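Local coordinates for hydrogenase expression/formation protein HypE (PDB 2Z1U), which binds ATP and magnesium and takes part in the maturation of hydrogenases, as a member of the HypE family with AIR synthase-related domains, at residues Phe96-Gly101 / Gly128-Val133; Thr55-Val60 / Phe142-Gly147. All blocks are in the same frame, centred on the assembly; numbering follows the deposited sequence.

Interaction 1 (Phe96-Gly101 / Gly128-Val133). With MG (magnesium ion), chain B; ATP (adenosine-5'-triphosphate), chain D.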
# COMPACT_ATOMS: atom_id res chain seq x y z
N PHE A 96 5.57 5.60 1.77
CA PHE A 96 6.74 6.21 1.12
C PHE A 96 7.94 5.29 1.25
O PHE A 96 8.19 4.74 2.33
CB PHE A 96 7.07 7.58 1.74
CG PHE A 96 6.19 8.70 1.25
CD1 PHE A 96 4.90 8.87 1.76
CD2 PHE A 96 6.63 9.57 0.26
CE1 PHE A 96 4.08 9.91 1.31
CE2 PHE A 96 5.82 10.61 -0.20
CZ PHE A 96 4.55 10.78 0.32
N ILE A 97 8.66 5.12 0.14
CA ILE A 97 10.00 4.51 0.16
C ILE A 97 10.98 5.56 -0.37
O ILE A 97 10.87 6.00 -1.51
CB ILE A 97 10.06 3.19 -0.65
CG1 ILE A 97 9.04 2.19 -0.09
CG2 ILE A 97 11.50 2.61 -0.61
CD1 ILE A 97 8.78 0.96 -0.97
N LEU A 98 11.93 5.96 0.48
CA LEU A 98 12.76 7.12 0.16
C LEU A 98 14.24 6.79 0.20
O LEU A 98 14.69 5.99 1.04
CB LEU A 98 12.46 8.27 1.12
CG LEU A 98 11.02 8.80 1.14
CD1 LEU A 98 10.75 9.62 2.41
CD2 LEU A 98 10.74 9.62 -0.11
N GLU A 99 14.99 7.41 -0.71
CA GLU A 99 16.44 7.26 -0.76
C GLU A 99 17.12 8.26 0.17
O GLU A 99 16.85 9.47 0.10
CB GLU A 99 16.93 7.44 -2.20
CG GLU A 99 18.43 7.19 -2.36
CD GLU A 99 18.93 7.32 -3.78
OE1 GLU A 99 19.97 6.69 -4.08
OE2 GLU A 99 18.31 8.06 -4.58
N GLU A 100 18.00 7.75 1.03
CA GLU A 100 18.95 8.58 1.80
C GLU A 100 19.62 9.59 0.88
O GLU A 100 19.99 9.24 -0.24
CB GLU A 100 20.01 7.68 2.46
CG GLU A 100 21.08 8.41 3.26
CD GLU A 100 22.33 7.55 3.52
OE1 GLU A 100 23.09 7.89 4.45
OE2 GLU A 100 22.55 6.55 2.81
N GLY A 101 19.75 10.83 1.35
CA GLY A 101 20.37 11.90 0.58
C GLY A 101 19.40 12.75 -0.22
O GLY A 101 19.75 13.83 -0.67
N GLY A 128 -0.29 5.88 7.15
CA GLY A 128 0.90 5.96 6.32
C GLY A 128 2.10 5.17 6.83
O GLY A 128 2.07 4.55 7.90
N ASP A 129 3.15 5.19 6.01
CA ASP A 129 4.42 4.59 6.38
C ASP A 129 5.51 5.33 5.65
O ASP A 129 5.29 5.83 4.56
CB ASP A 129 4.45 3.10 5.99
CG ASP A 129 5.70 2.40 6.50
OD1 ASP A 129 5.95 2.46 7.73
OD2 ASP A 129 6.41 1.77 5.69
N THR A 130 6.70 5.36 6.24
CA THR A 130 7.84 6.07 5.70
C THR A 130 9.07 5.20 5.95
O THR A 130 9.50 5.00 7.11
CB THR A 130 8.03 7.45 6.38
OG1 THR A 130 6.78 8.16 6.39
CG2 THR A 130 9.10 8.28 5.63
N LYS A 131 9.63 4.68 4.87
CA LYS A 131 10.85 3.90 4.92
C LYS A 131 11.91 4.71 4.17
O LYS A 131 11.66 5.22 3.08
CB LYS A 131 10.65 2.51 4.27
CG LYS A 131 9.74 1.49 5.02
CD LYS A 131 10.19 1.25 6.49
CE LYS A 131 9.54 0.08 7.20
NZ LYS A 131 8.04 0.11 7.33
N VAL A 132 13.08 4.86 4.78
CA VAL A 132 14.23 5.50 4.13
C VAL A 132 15.31 4.44 3.97
O VAL A 132 15.77 3.86 4.95
CB VAL A 132 14.77 6.70 4.95
CG1 VAL A 132 15.92 7.40 4.19
CG2 VAL A 132 13.66 7.72 5.25
N VAL A 133 15.72 4.19 2.73
CA VAL A 133 16.75 3.18 2.45
C VAL A 133 18.11 3.85 2.12
O VAL A 133 18.12 5.00 1.67
CB VAL A 133 16.30 2.21 1.31
CG1 VAL A 133 15.13 1.36 1.77
CG2 VAL A 133 15.94 2.99 0.04
MG MG B . 5.01 1.68 9.46
PG ATP D . 6.99 0.40 11.67
O1G ATP D . 6.78 1.01 10.27
O2G ATP D . 8.29 0.84 12.28
O3G ATP D . 6.76 -1.10 11.74
PB ATP D . 4.36 1.27 12.57
O1B ATP D . 4.00 0.92 11.11
O2B ATP D . 3.54 0.66 13.67
O3B ATP D . 5.94 1.02 12.72
PA ATP D . 4.97 3.95 11.84
O1A ATP D . 6.22 4.35 12.63
O2A ATP D . 5.29 3.49 10.45
O3A ATP D . 4.14 2.86 12.73
O5' ATP D . 3.89 5.09 11.85
C5' ATP D . 3.65 5.92 13.00
C4' ATP D . 2.44 6.77 12.68
O4' ATP D . 2.84 7.69 11.64
C3' ATP D . 1.28 5.96 12.13
O3' ATP D . 0.06 6.53 12.65
C2' ATP D . 1.33 6.18 10.62
O2' ATP D . 0.01 6.16 10.07
C1' ATP D . 1.97 7.58 10.49
N9 ATP D . 2.81 7.74 9.27
C8 ATP D . 4.03 7.25 9.05
N7 ATP D . 4.48 7.63 7.83
C5 ATP D . 3.49 8.34 7.27
C6 ATP D . 3.28 9.04 5.98
N6 ATP D . 4.25 9.00 5.04
N1 ATP D . 2.13 9.68 5.80
C2 ATP D . 1.14 9.73 6.71
N3 ATP D . 1.28 9.12 7.91
C4 ATP D . 2.41 8.44 8.22
O HOH W 1 6.33 2.94 3.20
O HOH W 2 3.23 2.33 8.93
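At the edge of the Phe-96 ring, near its plane, sits the backbone oxygen of Asp-129, the same atom that accepts the hydrogen bond from Phe-96 N at 2.8 Å. The adenine amino group approaches the ring obliquely, ATP N6 lying 3.3 Å from Phe-96 CD1, while Leu-107, Val-111 and Met-114 of helix 104-121 also touch the side chain. Four further backbone bonds, ending with Glu-100 N to Val-133 O, join the strands in parallel, the arrangement of a beta-alpha-beta crossover through that helix. Thr-130 faces both ways: its chi1 of -49° sends CG2 anti to the backbone N, to lie 3.9 Å from Leu-98 CD1, where the two side chains cross, and keeps OG1 beside that nitrogen, where it donates to ATP N7 at 2.8 Å. Asp-129 and Lys-131 serve the metal and the triphosphate end of the nucleotide. Asp-129 OD1 binds magnesium at 2.1 Å; the Lys-131 chain, bent at chi2 and chi4, brings NZ onto the syn lone pair of Asp-129 OD2 at 2.8 Å and weakly to ATP O1G. A water donates to both Phe-96 O and Asp-129 OD2, and Ser-57 N of the second subunit also bonds to OD2. The carboxylate is therefore gripped by metal, ammonium, water and neighbouring backbone together, which would fix its rotation and hold it in place to bind magnesium beside the triphosphate.

Interaction 2 (Thr55-Val60 / Phe142-Gly147); sequences TDSYTV and FINTTG. With MG (magnesium ion), chain C; ATP (adenosine-5'-triphosphate), chain E.
Two threonines meet through different first torsions: Thr-55 swings OG1 opposite its backbone nitrogen (chi1 -166°), whereas Thr-146 holds OG1 beside the nitrogen (chi1 -57°), and the hydroxyls hydrogen-bond at 2.9 Å, either being able to donate. Thr-146 OG1 is shared with the equivalent threonine of the second subunit, which puts this non-hydrogen-bonded pair of the antiparallel ladder at the dimer interface. Asn-144, crossing Thr-55 at about a right angle on the same face, packs against Asn-144 of that subunit. The other face carries Asp-56, Tyr-58, Ile-143 and Thr-145. Here Ile-143 O lies near the plane of the Tyr-58 ring at its edge, 3.4 Å from CD1, and also accepts the backbone bond from Tyr-58 N. Thr-145 chi1 of 55° places OG1 between the backbone N and the carbonyl carbon, 3.4 Å from Tyr-58 CE1 and oblique to the ring. Beyond Tyr-58 the strand ends, and Thr-59 CG2 packs obliquely on Phe-142 CD2 at 3.8 Å. Paired backbone bonds between Asp-56 and Thr-145 anchor the metal ligand: Asp-56 OD1 reaches magnesium at 2.0 Å. A water bound to the same ion lies 2.9 Å from Thr-55 O, so adjacent residues meet the metal site directly and, probably, through solvent. Asp-129 of the second subunit is another ligand of this magnesium, so the ion, which also holds one oxygen of each ATP phosphate, bridges the two subunits. Inside the chain, Tyr-58 OH and Thr-145 OG1 both hydrogen-bond to Thr-78 of helix 70-83, tying that helix to the sheet, while Ile-143 and Thr-145 touch helix 104-121 and backbone bonds join strand 141-151 to strand 87-99.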
# COMPACT_ATOMS: atom_id res chain seq x y z
N THR A 55 -4.83 -1.05 -4.58
CA THR A 55 -3.50 -0.53 -4.26
C THR A 55 -2.67 -0.33 -5.54
O THR A 55 -2.82 -1.07 -6.49
CB THR A 55 -2.73 -1.44 -3.27
OG1 THR A 55 -1.60 -0.72 -2.75
CG2 THR A 55 -2.20 -2.74 -3.95
N ASP A 56 -1.78 0.66 -5.53
CA ASP A 56 -0.85 0.87 -6.64
C ASP A 56 0.42 1.50 -6.12
O ASP A 56 0.37 2.38 -5.26
CB ASP A 56 -1.47 1.77 -7.73
CG ASP A 56 -2.22 0.98 -8.78
OD1 ASP A 56 -1.54 0.23 -9.51
OD2 ASP A 56 -3.45 1.12 -8.91
N SER A 57 1.57 1.05 -6.63
CA SER A 57 2.82 1.74 -6.36
C SER A 57 3.14 2.63 -7.55
O SER A 57 2.78 2.30 -8.67
CB SER A 57 3.98 0.78 -6.13
OG SER A 57 3.74 -0.09 -5.05
N TYR A 58 3.84 3.73 -7.28
CA TYR A 58 4.13 4.75 -8.28
C TYR A 58 5.65 4.90 -8.37
O TYR A 58 6.33 5.06 -7.36
CB TYR A 58 3.40 6.06 -7.95
CG TYR A 58 1.90 5.84 -7.99
CD1 TYR A 58 1.22 5.36 -6.87
CD2 TYR A 58 1.16 6.03 -9.19
CE1 TYR A 58 -0.14 5.10 -6.90
CE2 TYR A 58 -0.24 5.76 -9.24
CZ TYR A 58 -0.88 5.30 -8.08
OH TYR A 58 -2.24 5.05 -8.04
N THR A 59 6.16 4.80 -9.59
CA THR A 59 7.60 4.67 -9.83
C THR A 59 8.03 5.62 -10.95
O THR A 59 9.08 5.44 -11.56
CB THR A 59 7.99 3.21 -10.23
OG1 THR A 59 7.21 2.82 -11.37
CG2 THR A 59 7.72 2.22 -9.10
N VAL A 60 7.23 6.65 -11.20
CA VAL A 60 7.42 7.53 -12.37
C VAL A 60 8.81 8.20 -12.36
O VAL A 60 9.32 8.64 -11.31
CB VAL A 60 6.28 8.58 -12.51
CG1 VAL A 60 6.33 9.59 -11.38
CG2 VAL A 60 6.31 9.30 -13.89
N PHE A 142 9.71 6.05 -4.25
CA PHE A 142 8.52 5.36 -4.70
C PHE A 142 7.41 5.62 -3.70
O PHE A 142 7.68 5.85 -2.51
CB PHE A 142 8.75 3.85 -4.82
CG PHE A 142 9.95 3.47 -5.67
CD1 PHE A 142 10.85 2.50 -5.23
CD2 PHE A 142 10.19 4.08 -6.90
CE1 PHE A 142 11.95 2.15 -5.99
CE2 PHE A 142 11.29 3.74 -7.67
CZ PHE A 142 12.17 2.77 -7.22
N ILE A 143 6.16 5.58 -4.16
CA ILE A 143 5.03 5.75 -3.26
C ILE A 143 4.03 4.66 -3.58
O ILE A 143 3.70 4.43 -4.76
CB ILE A 143 4.33 7.13 -3.45
CG1 ILE A 143 5.34 8.28 -3.44
CG2 ILE A 143 3.24 7.35 -2.38
CD1 ILE A 143 4.71 9.68 -3.76
N ASN A 144 3.55 3.97 -2.54
CA ASN A 144 2.36 3.16 -2.68
C ASN A 144 1.17 3.88 -2.06
O ASN A 144 1.28 4.50 -0.98
CB ASN A 144 2.55 1.80 -2.01
CG ASN A 144 1.29 0.93 -2.11
OD1 ASN A 144 0.36 1.13 -1.35
ND2 ASN A 144 1.28 -0.01 -3.06
N THR A 145 0.03 3.82 -2.74
CA THR A 145 -1.21 4.27 -2.10
C THR A 145 -2.27 3.19 -2.21
O THR A 145 -2.34 2.47 -3.20
CB THR A 145 -1.75 5.61 -2.66
OG1 THR A 145 -1.92 5.53 -4.07
CG2 THR A 145 -0.82 6.80 -2.29
N THR A 146 -3.09 3.07 -1.16
CA THR A 146 -4.21 2.14 -1.18
C THR A 146 -5.47 2.96 -0.91
O THR A 146 -5.47 3.84 -0.04
CB THR A 146 -4.00 1.03 -0.12
OG1 THR A 146 -2.76 0.38 -0.39
CG2 THR A 146 -5.12 -0.01 -0.12
N GLY A 147 -6.52 2.66 -1.65
CA GLY A 147 -7.74 3.41 -1.54
C GLY A 147 -8.86 2.51 -1.08
O GLY A 147 -8.94 1.32 -1.45
MG MG C . -1.80 -1.45 -10.59
PG ATP E . -1.81 -0.03 -13.49
O1G ATP E . -1.03 -0.59 -12.29
O2G ATP E . -1.13 -0.33 -14.79
O3G ATP E . -2.23 1.43 -13.33
PB ATP E . -4.29 -1.26 -12.60
O1B ATP E . -3.71 -0.90 -11.22
O2B ATP E . -5.69 -0.82 -12.91
O3B ATP E . -3.20 -0.82 -13.68
PA ATP E . -3.02 -3.81 -12.53
O1A ATP E . -2.49 -4.08 -13.94
O2A ATP E . -1.97 -3.25 -11.61
O3A ATP E . -4.36 -2.87 -12.65
O5' ATP E . -3.71 -5.08 -11.91
C5' ATP E . -4.50 -5.98 -12.70
C4' ATP E . -5.13 -6.97 -11.74
O4' ATP E . -4.06 -7.78 -11.21
C3' ATP E . -5.79 -6.29 -10.55
O3' ATP E . -6.99 -7.03 -10.22
C2' ATP E . -4.79 -6.44 -9.40
O2' ATP E . -5.47 -6.56 -8.15
C1' ATP E . -4.03 -7.73 -9.77
N9 ATP E . -2.61 -7.73 -9.34
C8 ATP E . -1.59 -7.07 -9.91
N7 ATP E . -0.43 -7.34 -9.25
C5 ATP E . -0.76 -8.15 -8.23
C6 ATP E . -0.03 -8.80 -7.12
N6 ATP E . 1.30 -8.59 -6.99
N1 ATP E . -0.72 -9.57 -6.29
C2 ATP E . -2.05 -9.79 -6.39
N3 ATP E . -2.77 -9.23 -7.39
C4 ATP E . -2.17 -8.42 -8.30
O HOH W 3 -2.76 -2.30 -9.09

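How the interactions relate
Centred 13 Å apart, interactions 1 and 2 occupy neighbouring parts of one mixed sheet, whose strands run in the order 50-58, 141-151, 87-99, 124-133. Along the chain, 96-101 and 128-133 fall between 55-60 and 142-147, so interaction 1 is nested inside the loop closed by interaction 2. The middle strands join them: Ile-97 N and Phe-142 O are 2.9 Å apart, probably hydrogen-bonded, and Phe-96 packs on Ile-143. The two outermost strands each contribute an aspartate to a different magnesium–ATP site, and each site is completed by the second subunit. One sheet thus supplies magnesium ligands to two nucleotide sites, each lying between the subunits.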